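Myosin-I heavy chain (Dictyostelium discoideum, PDB 5EJY) is an actin-based motor with ATPase activity that acts in the early steps of phagocytosis and adhesion, represented here by the first MyTH4-FERM unit of its tail. Local coordinates at residues H68-N73 / I123-L128; P87-L92 / K184-V189; N426-L431 / Y439-S444. All coordinates share one frame; numbering follows the deposited sequence.

Contact 1: residues H68-N73 / I123-L128; sequences HYMNSN and IRVWEL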
loop_
_atom_site.group_PDB
_atom_site.type_symbol
_atom_site.label_atom_id
_atom_site.label_comp_id
_atom_site.label_asym_id
_atom_site.label_seq_id
_atom_site.Cartn_x
_atom_site.Cartn_y
_atom_site.Cartn_z
ATOM N N HIS A 68 23.608 20.816 5.839
ATOM C CA HIS A 68 22.637 21.176 6.868
ATOM C C HIS A 68 22.206 19.978 7.713
ATOM O O HIS A 68 22.096 20.085 8.935
ATOM C CB HIS A 68 21.414 21.843 6.249
ATOM C CG HIS A 68 20.484 22.438 7.253
ATOM N ND1 HIS A 68 19.443 21.729 7.815
ATOM C CD2 HIS A 68 20.442 23.672 7.808
ATOM C CE1 HIS A 68 18.797 22.504 8.667
ATOM N NE2 HIS A 68 19.385 23.687 8.684
ATOM N N TYR A 69 21.944 18.842 7.070
ATOM C CA TYR A 69 21.523 17.649 7.807
ATOM C C TYR A 69 22.674 17.112 8.643
ATOM O O TYR A 69 22.486 16.708 9.790
ATOM C CB TYR A 69 20.999 16.552 6.871
ATOM C CG TYR A 69 20.564 15.301 7.607
ATOM C CD1 TYR A 69 21.429 14.228 7.771
ATOM C CD2 TYR A 69 19.287 15.197 8.138
ATOM C CE1 TYR A 69 21.033 13.078 8.452
ATOM C CE2 TYR A 69 18.885 14.059 8.822
ATOM C CZ TYR A 69 19.752 13.007 8.973
ATOM O OH TYR A 69 19.344 11.882 9.651
ATOM N N MET A 70 23.868 17.103 8.060
ATOM C CA MET A 70 25.053 16.615 8.755
ATOM C C MET A 70 25.332 17.408 10.029
ATOM O O MET A 70 25.747 16.846 11.036
ATOM C CB MET A 70 26.271 16.684 7.841
ATOM C CG MET A 70 26.248 15.669 6.730
ATOM S SD MET A 70 27.635 15.870 5.625
ATOM C CE MET A 70 29.012 15.750 6.780
ATOM N N ASN A 71 25.078 18.709 9.967
ATOM C CA ASN A 71 25.417 19.633 11.042
ATOM C C ASN A 71 24.289 19.866 12.035
ATOM O O ASN A 71 24.460 20.603 13.005
ATOM C CB ASN A 71 25.839 20.982 10.442
ATOM C CG ASN A 71 27.168 20.904 9.720
ATOM O OD1 ASN A 71 28.009 20.067 10.044
ATOM N ND2 ASN A 71 27.365 21.777 8.739
ATOM N N SER A 72 23.132 19.253 11.801
ATOM C CA SER A 72 21.951 19.590 12.591
ATOM C C SER A 72 21.952 18.924 13.961
ATOM O O SER A 72 22.506 17.841 14.141
ATOM C CB SER A 72 20.650 19.284 11.826
ATOM O OG SER A 72 20.483 17.891 11.636
ATOM N N ASN A 73 21.333 19.595 14.927
ATOM C CA ASN A 73 21.279 19.111 16.303
ATOM C C ASN A 73 20.329 17.928 16.463
ATOM O O ASN A 73 19.174 17.992 16.046
ATOM C CB ASN A 73 20.875 20.253 17.245
ATOM C CG ASN A 73 20.620 19.780 18.668
ATOM O OD1 ASN A 73 21.266 18.851 19.155
ATOM N ND2 ASN A 73 19.667 20.420 19.341
ATOM N N ILE A 123 28.308 9.498 10.723
ATOM C CA ILE A 123 27.048 8.834 11.033
ATOM C C ILE A 123 25.860 9.491 10.318
ATOM O O ILE A 123 24.997 8.801 9.773
ATOM C CB ILE A 123 26.804 8.810 12.548
ATOM C CG1 ILE A 123 27.768 7.820 13.210
ATOM C CG2 ILE A 123 25.369 8.437 12.867
ATOM C CD1 ILE A 123 27.574 7.688 14.709
ATOM N N ARG A 124 25.816 10.819 10.331
ATOM C CA ARG A 124 24.783 11.561 9.610
ATOM C C ARG A 124 24.817 11.315 8.104
ATOM O O ARG A 124 23.762 11.179 7.467
ATOM C CB ARG A 124 24.907 13.060 9.886
ATOM C CG ARG A 124 24.414 13.459 11.262
ATOM C CD ARG A 124 22.922 13.211 11.376
ATOM N NE ARG A 124 22.429 13.443 12.727
ATOM C CZ ARG A 124 22.329 14.647 13.281
ATOM N NH1 ARG A 124 22.696 15.723 12.596
ATOM N NH2 ARG A 124 21.868 14.776 14.521
ATOM N N VAL A 125 26.014 11.283 7.524
ATOM C CA VAL A 125 26.118 11.046 6.087
ATOM C C VAL A 125 25.618 9.643 5.763
ATOM O O VAL A 125 24.947 9.446 4.762
ATOM C CB VAL A 125 27.554 11.195 5.529
ATOM C CG1 VAL A 125 27.544 10.972 4.010
ATOM C CG2 VAL A 125 28.118 12.561 5.847
ATOM N N TRP A 126 25.933 8.672 6.616
ATOM C CA TRP A 126 25.497 7.299 6.355
ATOM C C TRP A 126 23.976 7.114 6.526
ATOM O O TRP A 126 23.365 6.288 5.839
ATOM C CB TRP A 126 26.321 6.282 7.158
ATOM C CG TRP A 126 27.608 5.958 6.453
ATOM C CD1 TRP A 126 28.850 6.498 6.692
ATOM C CD2 TRP A 126 27.768 5.062 5.350
ATOM N NE1 TRP A 126 29.767 5.972 5.816
ATOM C CE2 TRP A 126 29.131 5.089 4.981
ATOM C CE3 TRP A 126 26.890 4.232 4.642
ATOM C CZ2 TRP A 126 29.636 4.312 3.939
ATOM C CZ3 TRP A 126 27.387 3.468 3.607
ATOM C CH2 TRP A 126 28.753 3.507 3.265
ATOM N N GLU A 127 23.372 7.902 7.409
ATOM C CA GLU A 127 21.911 7.994 7.472
ATOM C C GLU A 127 21.329 8.516 6.152
ATOM O O GLU A 127 20.328 7.989 5.666
ATOM C CB GLU A 127 21.469 8.891 8.622
ATOM C CG GLU A 127 21.697 8.274 10.019
ATOM C CD GLU A 127 21.501 9.272 11.148
ATOM O OE1 GLU A 127 21.248 10.457 10.855
ATOM O OE2 GLU A 127 21.614 8.874 12.330
ATOM N N LEU A 128 21.945 9.565 5.600
ATOM C CA LEU A 128 21.567 10.093 4.290
ATOM C C LEU A 128 21.716 9.059 3.192
ATOM O O LEU A 128 20.858 8.945 2.319
ATOM C CB LEU A 128 22.410 11.314 3.928
ATOM C CG LEU A 128 22.157 12.573 4.755
ATOM C CD1 LEU A 128 23.130 13.691 4.359
ATOM C CD2 LEU A 128 20.703 13.030 4.583
#

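Contact 2: residues P87-L92 / K184-V189; sequences PVKFIL and KQVPSV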
loop_
_atom_site.group_PDB
_atom_site.type_symbol
_atom_site.label_atom_id
_atom_site.label_comp_id
_atom_site.label_asym_id
_atom_site.label_seq_id
_atom_site.Cartn_x
_atom_site.Cartn_y
_atom_site.Cartn_z
ATOM N N PRO A 87 15.515 19.007 5.037
ATOM C CA PRO A 87 16.570 18.948 4.013
ATOM C C PRO A 87 16.620 17.590 3.311
ATOM O O PRO A 87 16.966 17.530 2.130
ATOM C CB PRO A 87 17.861 19.185 4.814
ATOM C CG PRO A 87 17.515 18.787 6.220
ATOM C CD PRO A 87 16.066 19.163 6.395
ATOM N N VAL A 88 16.286 16.522 4.033
ATOM C CA VAL A 88 16.227 15.181 3.451
ATOM C C VAL A 88 15.125 15.081 2.385
ATOM O O VAL A 88 15.347 14.568 1.283
ATOM C CB VAL A 88 16.030 14.096 4.535
ATOM C CG1 VAL A 88 15.874 12.722 3.905
ATOM C CG2 VAL A 88 17.199 14.100 5.500
ATOM N N LYS A 89 13.944 15.595 2.712
ATOM C CA LYS A 89 12.825 15.611 1.778
ATOM C C LYS A 89 13.187 16.352 0.495
ATOM O O LYS A 89 12.827 15.938 -0.607
ATOM C CB LYS A 89 11.609 16.279 2.432
ATOM C CG LYS A 89 10.987 15.487 3.572
ATOM C CD LYS A 89 10.343 14.209 3.070
ATOM C CE LYS A 89 9.561 13.499 4.170
ATOM N NZ LYS A 89 8.218 14.085 4.427
ATOM N N PHE A 90 13.898 17.461 0.639
ATOM C CA PHE A 90 14.302 18.224 -0.530
ATOM C C PHE A 90 15.172 17.369 -1.460
ATOM O O PHE A 90 14.904 17.240 -2.663
ATOM C CB PHE A 90 15.052 19.486 -0.098
ATOM C CG PHE A 90 15.509 20.334 -1.248
ATOM C CD1 PHE A 90 14.699 21.337 -1.750
ATOM C CD2 PHE A 90 16.747 20.126 -1.829
ATOM C CE1 PHE A 90 15.116 22.121 -2.812
ATOM C CE2 PHE A 90 17.170 20.903 -2.898
ATOM C CZ PHE A 90 16.360 21.904 -3.384
ATOM N N ILE A 91 16.220 16.793 -0.887
ATOM C CA ILE A 91 17.135 15.927 -1.619
ATOM C C ILE A 91 16.429 14.776 -2.337
ATOM O O ILE A 91 16.637 14.563 -3.530
ATOM C CB ILE A 91 18.205 15.341 -0.674
ATOM C CG1 ILE A 91 19.047 16.473 -0.079
ATOM C CG2 ILE A 91 19.103 14.355 -1.423
ATOM C CD1 ILE A 91 20.007 16.029 0.969
ATOM N N LEU A 92 15.609 14.031 -1.597
ATOM C CA LEU A 92 14.963 12.839 -2.132
ATOM C C LEU A 92 13.889 13.179 -3.160
ATOM O O LEU A 92 13.667 12.423 -4.102
ATOM C CB LEU A 92 14.354 12.008 -1.003
ATOM C CG LEU A 92 15.327 11.493 0.046
ATOM C CD1 LEU A 92 14.560 10.634 1.067
ATOM C CD2 LEU A 92 16.449 10.716 -0.622
ATOM N N LYS A 184 7.245 4.992 -5.747
ATOM C CA LYS A 184 6.618 6.133 -6.388
ATOM C C LYS A 184 6.645 7.395 -5.552
ATOM O O LYS A 184 6.335 8.473 -6.059
ATOM C CB LYS A 184 5.164 5.791 -6.727
ATOM C CG LYS A 184 5.033 4.585 -7.644
ATOM C CD LYS A 184 3.592 4.357 -8.050
ATOM C CE LYS A 184 3.469 3.171 -8.997
ATOM N NZ LYS A 184 2.049 3.004 -9.423
ATOM N N GLN A 185 6.996 7.276 -4.273
ATOM C CA GLN A 185 6.921 8.429 -3.392
ATOM C C GLN A 185 8.178 8.568 -2.540
ATOM O O GLN A 185 8.889 7.593 -2.304
ATOM C CB GLN A 185 5.689 8.329 -2.469
ATOM C CG GLN A 185 4.360 8.012 -3.186
ATOM C CD GLN A 185 3.988 9.051 -4.258
ATOM O OE1 GLN A 185 4.368 10.219 -4.163
ATOM N NE2 GLN A 185 3.233 8.624 -5.278
ATOM N N VAL A 186 8.421 9.785 -2.068
ATOM C CA VAL A 186 9.447 10.056 -1.075
ATOM C C VAL A 186 8.977 9.571 0.306
ATOM O O VAL A 186 7.818 9.780 0.679
ATOM C CB VAL A 186 9.736 11.574 -1.022
ATOM C CG1 VAL A 186 10.605 11.934 0.187
ATOM C CG2 VAL A 186 10.380 12.037 -2.341
ATOM N N PRO A 187 9.868 8.910 1.059
ATOM C CA PRO A 187 9.526 8.442 2.409
ATOM C C PRO A 187 8.858 9.503 3.291
ATOM O O PRO A 187 9.285 10.665 3.311
ATOM C CB PRO A 187 10.892 8.075 2.992
ATOM C CG PRO A 187 11.649 7.594 1.822
ATOM C CD PRO A 187 11.202 8.424 0.639
ATOM N N SER A 188 7.812 9.098 4.003
ATOM C CA SER A 188 7.194 9.936 5.031
ATOM C C SER A 188 8.146 10.079 6.211
ATOM O O SER A 188 9.123 9.339 6.321
ATOM C CB SER A 188 5.910 9.281 5.541
ATOM O OG SER A 188 6.184 8.018 6.110
ATOM N N VAL A 189 7.846 11.005 7.115
ATOM C CA VAL A 189 8.646 11.133 8.333
ATOM C C VAL A 189 8.700 9.839 9.153
ATOM O O VAL A 189 9.736 9.489 9.718
ATOM C CB VAL A 189 8.140 12.278 9.232
ATOM C CG1 VAL A 189 8.872 12.251 10.584
ATOM C CG2 VAL A 189 8.332 13.609 8.537
#

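Contact 3: residues N426-L431 / Y439-S444; sequences NFVLAL and YDPATS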
loop_
_atom_site.group_PDB
_atom_site.type_symbol
_atom_site.label_atom_id
_atom_site.label_comp_id
_atom_site.label_asym_id
_atom_site.label_seq_id
_atom_site.Cartn_x
_atom_site.Cartn_y
_atom_site.Cartn_z
ATOM N N ASN A 426 -27.401 3.784 -11.824
ATOM C CA ASN A 426 -26.583 3.260 -10.743
ATOM C C ASN A 426 -26.727 1.754 -10.681
ATOM O O ASN A 426 -27.836 1.227 -10.627
ATOM C CB ASN A 426 -26.975 3.893 -9.406
ATOM C CG ASN A 426 -26.909 5.405 -9.440
ATOM O OD1 ASN A 426 -25.854 6.003 -9.219
ATOM N ND2 ASN A 426 -28.042 6.034 -9.722
ATOM N N PHE A 427 -25.599 1.055 -10.710
ATOM C CA PHE A 427 -25.628 -0.392 -10.664
ATOM C C PHE A 427 -24.372 -0.899 -9.947
ATOM O O PHE A 427 -23.503 -0.115 -9.557
ATOM C CB PHE A 427 -25.703 -0.967 -12.080
ATOM C CG PHE A 427 -24.576 -0.521 -12.981
ATOM C CD1 PHE A 427 -24.620 0.713 -13.610
ATOM C CD2 PHE A 427 -23.470 -1.333 -13.189
ATOM C CE1 PHE A 427 -23.583 1.131 -14.436
ATOM C CE2 PHE A 427 -22.425 -0.928 -14.006
ATOM C CZ PHE A 427 -22.480 0.312 -14.637
ATOM N N VAL A 428 -24.296 -2.208 -9.785
ATOM C CA VAL A 428 -23.143 -2.836 -9.140
ATOM C C VAL A 428 -22.575 -3.796 -10.168
ATOM O O VAL A 428 -23.326 -4.475 -10.874
ATOM C CB VAL A 428 -23.581 -3.603 -7.881
ATOM C CG1 VAL A 428 -22.489 -4.579 -7.411
ATOM C CG2 VAL A 428 -23.958 -2.628 -6.761
ATOM N N LEU A 429 -21.259 -3.814 -10.312
ATOM C CA LEU A 429 -20.629 -4.909 -11.033
ATOM C C LEU A 429 -20.217 -5.948 -10.003
ATOM O O LEU A 429 -19.473 -5.651 -9.063
ATOM C CB LEU A 429 -19.428 -4.438 -11.847
ATOM C CG LEU A 429 -19.766 -3.554 -13.048
ATOM C CD1 LEU A 429 -18.525 -3.224 -13.872
ATOM C CD2 LEU A 429 -20.814 -4.253 -13.927
ATOM N N ALA A 430 -20.739 -7.157 -10.153
ATOM C CA ALA A 430 -20.384 -8.253 -9.266
ATOM C C ALA A 430 -19.580 -9.253 -10.082
ATOM O O ALA A 430 -20.130 -9.932 -10.953
ATOM C CB ALA A 430 -21.647 -8.894 -8.698
ATOM N N LEU A 431 -18.270 -9.319 -9.838
ATOM C CA LEU A 431 -17.404 -10.181 -10.642
ATOM C C LEU A 431 -17.055 -11.489 -9.922
ATOM O O LEU A 431 -16.698 -11.498 -8.739
ATOM C CB LEU A 431 -16.121 -9.454 -11.080
ATOM C CG LEU A 431 -16.258 -8.247 -12.020
ATOM C CD1 LEU A 431 -16.747 -7.041 -11.239
ATOM C CD2 LEU A 431 -14.941 -7.938 -12.711
ATOM N N TYR A 439 -25.666 -5.901 -11.700
ATOM C CA TYR A 439 -26.610 -6.164 -10.637
ATOM C C TYR A 439 -27.289 -4.873 -10.236
ATOM O O TYR A 439 -26.654 -3.819 -10.164
ATOM C CB TYR A 439 -25.862 -6.758 -9.447
ATOM C CG TYR A 439 -26.679 -6.988 -8.203
ATOM C CD1 TYR A 439 -27.413 -8.154 -8.041
ATOM C CD2 TYR A 439 -26.681 -6.063 -7.170
ATOM C CE1 TYR A 439 -28.143 -8.385 -6.897
ATOM C CE2 TYR A 439 -27.401 -6.286 -6.019
ATOM C CZ TYR A 439 -28.133 -7.450 -5.886
ATOM O OH TYR A 439 -28.864 -7.681 -4.742
ATOM N N ASP A 440 -28.590 -4.944 -9.986
ATOM C CA ASP A 440 -29.326 -3.755 -9.583
ATOM C C ASP A 440 -29.620 -3.812 -8.098
ATOM O O ASP A 440 -30.462 -4.599 -7.658
ATOM C CB ASP A 440 -30.639 -3.644 -10.363
ATOM C CG ASP A 440 -31.373 -2.357 -10.074
ATOM O OD1 ASP A 440 -30.964 -1.629 -9.146
ATOM O OD2 ASP A 440 -32.363 -2.067 -10.778
ATOM N N PRO A 441 -28.945 -2.959 -7.314
ATOM C CA PRO A 441 -29.103 -2.994 -5.855
ATOM C C PRO A 441 -30.485 -2.508 -5.410
ATOM O O PRO A 441 -30.906 -2.797 -4.292
ATOM C CB PRO A 441 -27.991 -2.054 -5.360
ATOM C CG PRO A 441 -27.728 -1.141 -6.500
ATOM C CD PRO A 441 -27.963 -1.950 -7.747
ATOM N N ALA A 442 -31.192 -1.797 -6.286
ATOM C CA ALA A 442 -32.526 -1.293 -5.960
ATOM C C ALA A 442 -33.572 -2.401 -5.945
ATOM O O ALA A 442 -34.548 -2.324 -5.203
ATOM C CB ALA A 442 -32.941 -0.186 -6.931
ATOM N N THR A 443 -33.365 -3.428 -6.766
ATOM C CA THR A 443 -34.319 -4.532 -6.884
ATOM C C THR A 443 -33.731 -5.867 -6.449
ATOM O O THR A 443 -34.413 -6.893 -6.469
ATOM C CB THR A 443 -34.767 -4.706 -8.333
ATOM O OG1 THR A 443 -33.621 -5.005 -9.143
ATOM C CG2 THR A 443 -35.449 -3.436 -8.842
ATOM N N SER A 444 -32.454 -5.852 -6.085
ATOM C CA SER A 444 -31.730 -7.066 -5.737
ATOM C C SER A 444 -31.757 -8.127 -6.832
ATOM O O SER A 444 -31.883 -9.317 -6.539
ATOM C CB SER A 444 -32.264 -7.656 -4.428
ATOM O OG SER A 444 -32.195 -6.696 -3.395
HETATM O O HOH W 1 -30.176 0.882 -9.193
#

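Contact 1: residues H68-N73 / I123-L128
R124 is the bump that fills the hollow where helix 53-70, carrying Y69 and M70, runs out into the loop at S72. Its chain bends at chi2 (-65°), bringing the guanidinium back over the turn, where NH1 reaches two carbonyls: Y69 O at 3.0 Å and S72 O at 2.6 Å. The S72 bond is the straighter, 162° at the hydrogen, and its acceptor lies in the guanidinium plane; Y69 O sits 25° out of that plane. Because S72 OG also donates to Y69 O, that carbonyl is gripped twice. With an alanine in place of R124, the carbonyls of Y69 and S72 would probably lose their arginine donor and a gap would open beside the Y69 ring.

The Y69 ring is wedged between R124 and L128. L128 CD2 rides over one face, 3.9 Å from the ring centroid in a CH-pi contact, while the hydroxyl OH donates to E127 OE1 at 2.7 Å, meeting it from above the carboxylate plane. M70 fills a second hollow, its SD 3.4 Å from V125 CG2.

The C-terminal end of helix 53-70 thus packs on helix 119-133, largely buried inside the helical MyTH4 domain. Helix 81-97 flanks the contact through F84, whose ring meets that of Y69, and V88; helix 102-112 adds L109 and Q112 beside L128, V125 and M70, and K196 forms a salt bridge with E127 OE2.

Contact 2: residues P87-L92 / K184-V189
K89 and V186 cross at a slant, the lysine's aliphatic chain running past the valine's methyl: K89 CD lies 3.7 Å from V186 CG1. The lysine's CB starts off to one side of the 184-189 loop; the bend at chi2 (-68°) helps lay CD and CE along the loop, and a second bend at chi4 (79°) sets the direction of NZ. CE comes to 3.0 Å from P187 O, a carbon-to-carbonyl approach rather than a hydrogen bond, and NZ ends 4.1 Å from V189 CG2.

One turn further along helix 81-97, L92 points its CB at the loop. V186 answers from the other side with both methyls. CG1, anti to the valine N (chi1 169°), fits between K89 CD and L92 CB, 3.9 Å from L92 CB, and CG2 rests against the carbonyl group of L92, 3.7 Å from L92 O. L92 and P187 meet at about a right angle, L92 CD1 touching the proline ring at CD, 4.0 Å away.

No hydrogen bond joins the two segments, so apolar contact of methyls, methylenes and a proline ring holds this helix against the connection between helices 161-180 and 189-196 of the MyTH4 domain. Several polar groups are paired with helix 264-277 in the FERM part: K89 NZ forms a salt bridge with E272, whose carboxylate also accepts from V189 N, and V186 O accepts from S269 OG. P187 O, buried here, has no hydrogen-bond partner in the model. The chemistry thus implies apolar packing between the MyTH4 segments, with K89, V189 N and V186 O adding polar bonds to helix 264-277, consistent with a link between the MyTH4 and FERM parts.

Contact 3: residues N426-L431 / Y439-S444
The Y439 ring meets V428 with its edge: V428 CB lies near the ring plane, 4.0 Å from Y439 CD2. The ring swings to that position from a side chain whose CG is anti to the backbone N (chi1 175°), and H404 and P405 of a nearby loop also touch it. The F427 ring is directed the other way, its end leading away from residues 439-444 to pack on I438 and C414, and L429 CD2 lies at its edge in the ring plane; what F427 offers Y439 is CB, 3.6 Å from Y439 O. The puckered P441 ring is met by V428 at its corner, CG2 to CG 4.1 Å, while P441 CD packs over F427 CA at 4.0 Å.

Between the strands, V428 and Y439 form an antiparallel hydrogen-bonded pair. V428 N donates to Y439 O and Y439 N to V428 O, both at 2.9 Å, with angles at the hydrogen of 162° and 155°, and both donors lie in the carbonyl plane of their acceptor. The pair sits in the hairpin of strands 426-432 and 435-440, within a four-stranded antiparallel sheet of the FERM part; helix 484-499 packs on L429 and L431, consistent with the C-terminal, PH-like F3 lobe.

Past the pair the second strand ends in an Asx turn, A442 N donating to D440 OD1 at 2.9 Å. The chemistry implies that backbone bonds fix the register, apolar packing of V428 against Y439 and P441 backs it, and a water donating to both D440 OD1 and N426 O bridges the strands beyond the last paired residues.

Contacts 1 and 2 belong to the MyTH4 domain and share a boundary, V88 of contact 2 packing on Y69 and L128 of contact 1. The centres of contact 1 and contact 2 are about 15 Å apart. Contact 1 is the more buried and joins two helices through an arginine and a tyrosine reaching polar groups; contact 2 is partly buried, joins helix to loop without hydrogen bonds, and turns its charge to the FERM part. Contact 3 lies in the FERM part, on the other side of the chain's centre, its own centre about 56 Å from that of contact 1. Buried like contact 1, it depends on backbone pairing between strands instead of side-chain bonds.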